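Local coordinates for uncharacterized protein (PDB 5F2H) that is of unknown function but belongs to the alpha/beta hydrolase superfamily and is probably a hydrolase, at residues 177-182 with 211-216. Sequence-based numbering, arbitrary orientation.
Sequences DDIQRG and ARVALY
Ile179 reaches across to helix 209-219 and slots between Arg212 and Tyr216, two side chains one turn apart. At CB the chain forks. CG2 lies over one face of the Arg212 guanidinium, 3.2 Å from Arg212 NH2; it also touches Val213, with Ile179 CG2 and Val213 CG2 4.3 Å apart. The other branch, CG1, sits between the backbone N and the carbonyl carbon (chi1 65°) and extends straight on, carrying CD1 over the phenol ring. This is a CH-pi contact: Ile179 CD1 is 4.2 Å from the centroid of the Tyr216 ring, nearly on its normal. The same methyl also lies over the guanidinium, so cation and ring flank it on opposite sides.

Gln180 starts out away from the partner helix, but its chain bends at chi2 and brings the amide back to the phenol, where Gln180 NE2 donates a hydrogen bond to Tyr216 OH; the modelled 2.5 Å is implausibly short and the exact geometry doubtful. Amide and ring planes stand 76° apart. Asp178 N-caps the first turn, accepting from Gln180 N at Asp178 OD1 (3.2 Å).

The contact packs the start of helix 179-195 against helix 209-219, joined to strand 202-207 where Gly206, Ser208 and Gly210 fit the nucleophile-elbow pattern GxSxG, as in alpha/beta hydrolases. Ala214 and Leu215 rest on Phe230 of strand 227-231, next to strand 202-207 in the parallel sheet.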
# COMPACT_ATOMS: atom_id res chain seq x y z
N ASP B 177 -4.19 -26.07 -23.54
CA ASP B 177 -3.65 -26.78 -24.71
C ASP B 177 -3.06 -25.84 -25.75
O ASP B 177 -1.86 -25.89 -26.03
CB ASP B 177 -4.74 -27.60 -25.39
CG ASP B 177 -5.19 -28.78 -24.59
OD1 ASP B 177 -4.49 -29.17 -23.61
OD2 ASP B 177 -6.21 -29.36 -25.01
N ASP B 178 -3.95 -25.00 -26.28
CA ASP B 178 -3.66 -24.01 -27.29
C ASP B 178 -3.05 -22.83 -26.57
O ASP B 178 -3.75 -21.91 -26.17
CB ASP B 178 -4.97 -23.62 -28.00
CG ASP B 178 -4.76 -22.71 -29.20
OD1 ASP B 178 -3.68 -22.08 -29.32
OD2 ASP B 178 -5.69 -22.62 -30.03
N ILE B 179 -1.72 -22.85 -26.41
CA ILE B 179 -1.00 -21.79 -25.70
C ILE B 179 -1.09 -20.40 -26.32
O ILE B 179 -0.56 -19.44 -25.75
CB ILE B 179 0.49 -22.11 -25.41
CG1 ILE B 179 1.31 -22.25 -26.70
CG2 ILE B 179 0.60 -23.35 -24.53
CD1 ILE B 179 2.79 -22.51 -26.45
N GLN B 180 -1.74 -20.28 -27.47
CA GLN B 180 -1.86 -18.98 -28.11
C GLN B 180 -3.04 -18.25 -27.55
O GLN B 180 -2.89 -17.11 -27.10
CB GLN B 180 -1.97 -19.10 -29.62
CG GLN B 180 -0.71 -19.66 -30.24
CD GLN B 180 0.49 -18.78 -29.99
OE1 GLN B 180 0.35 -17.59 -29.67
NE2 GLN B 180 1.68 -19.33 -30.20
N ARG B 181 -4.19 -18.90 -27.57
CA ARG B 181 -5.41 -18.30 -27.03
C ARG B 181 -5.10 -17.91 -25.58
O ARG B 181 -5.47 -16.85 -25.12
CB ARG B 181 -6.56 -19.28 -27.10
CG ARG B 181 -6.93 -19.66 -28.51
CD ARG B 181 -7.88 -20.83 -28.55
NE ARG B 181 -9.10 -20.62 -27.79
CZ ARG B 181 -10.07 -21.53 -27.69
NH1 ARG B 181 -9.97 -22.69 -28.33
NH2 ARG B 181 -11.16 -21.28 -26.97
N GLY B 182 -4.37 -18.78 -24.89
CA GLY B 182 -3.99 -18.52 -23.52
C GLY B 182 -3.24 -17.22 -23.39
O GLY B 182 -3.60 -16.37 -22.60
N ALA B 211 1.59 -22.35 -15.51
CA ALA B 211 2.87 -21.67 -15.48
C ALA B 211 3.44 -21.54 -16.91
O ALA B 211 4.11 -20.56 -17.19
CB ALA B 211 3.83 -22.38 -14.53
N ARG B 212 3.11 -22.49 -17.80
CA ARG B 212 3.60 -22.46 -19.18
C ARG B 212 3.14 -21.21 -19.91
O ARG B 212 3.98 -20.44 -20.42
CB ARG B 212 3.18 -23.70 -19.99
CG ARG B 212 3.90 -23.71 -21.34
CD ARG B 212 3.93 -24.92 -22.30
NE ARG B 212 2.68 -25.37 -22.89
CZ ARG B 212 2.60 -26.10 -24.01
NH1 ARG B 212 3.66 -26.32 -24.80
NH2 ARG B 212 1.40 -26.47 -24.45
N VAL B 213 1.82 -20.99 -19.94
CA VAL B 213 1.25 -19.82 -20.61
C VAL B 213 1.80 -18.55 -19.97
O VAL B 213 2.09 -17.55 -20.64
CB VAL B 213 -0.27 -19.80 -20.55
CG1 VAL B 213 -0.82 -18.55 -21.19
CG2 VAL B 213 -0.85 -21.02 -21.24
N ALA B 214 1.94 -18.59 -18.64
CA ALA B 214 2.46 -17.44 -17.92
C ALA B 214 3.84 -17.08 -18.47
O ALA B 214 4.12 -15.92 -18.74
CB ALA B 214 2.58 -17.75 -16.45
N LEU B 215 4.70 -18.08 -18.64
CA LEU B 215 6.04 -17.83 -19.12
C LEU B 215 6.02 -17.42 -20.62
O LEU B 215 6.77 -16.54 -21.03
CB LEU B 215 6.94 -19.04 -18.90
CG LEU B 215 8.43 -18.83 -19.24
CD1 LEU B 215 9.03 -17.77 -18.33
CD2 LEU B 215 9.24 -20.11 -19.11
N TYR B 216 5.18 -18.05 -21.41
CA TYR B 216 5.10 -17.72 -22.83
C TYR B 216 4.73 -16.26 -22.98
O TYR B 216 5.41 -15.50 -23.64
CB TYR B 216 4.08 -18.63 -23.51
CG TYR B 216 4.02 -18.49 -25.00
CD1 TYR B 216 5.04 -18.97 -25.79
CD2 TYR B 216 2.87 -18.03 -25.62
CE1 TYR B 216 4.97 -18.91 -27.17
CE2 TYR B 216 2.79 -17.99 -27.01
CZ TYR B 216 3.85 -18.42 -27.78
OH TYR B 216 3.79 -18.37 -29.15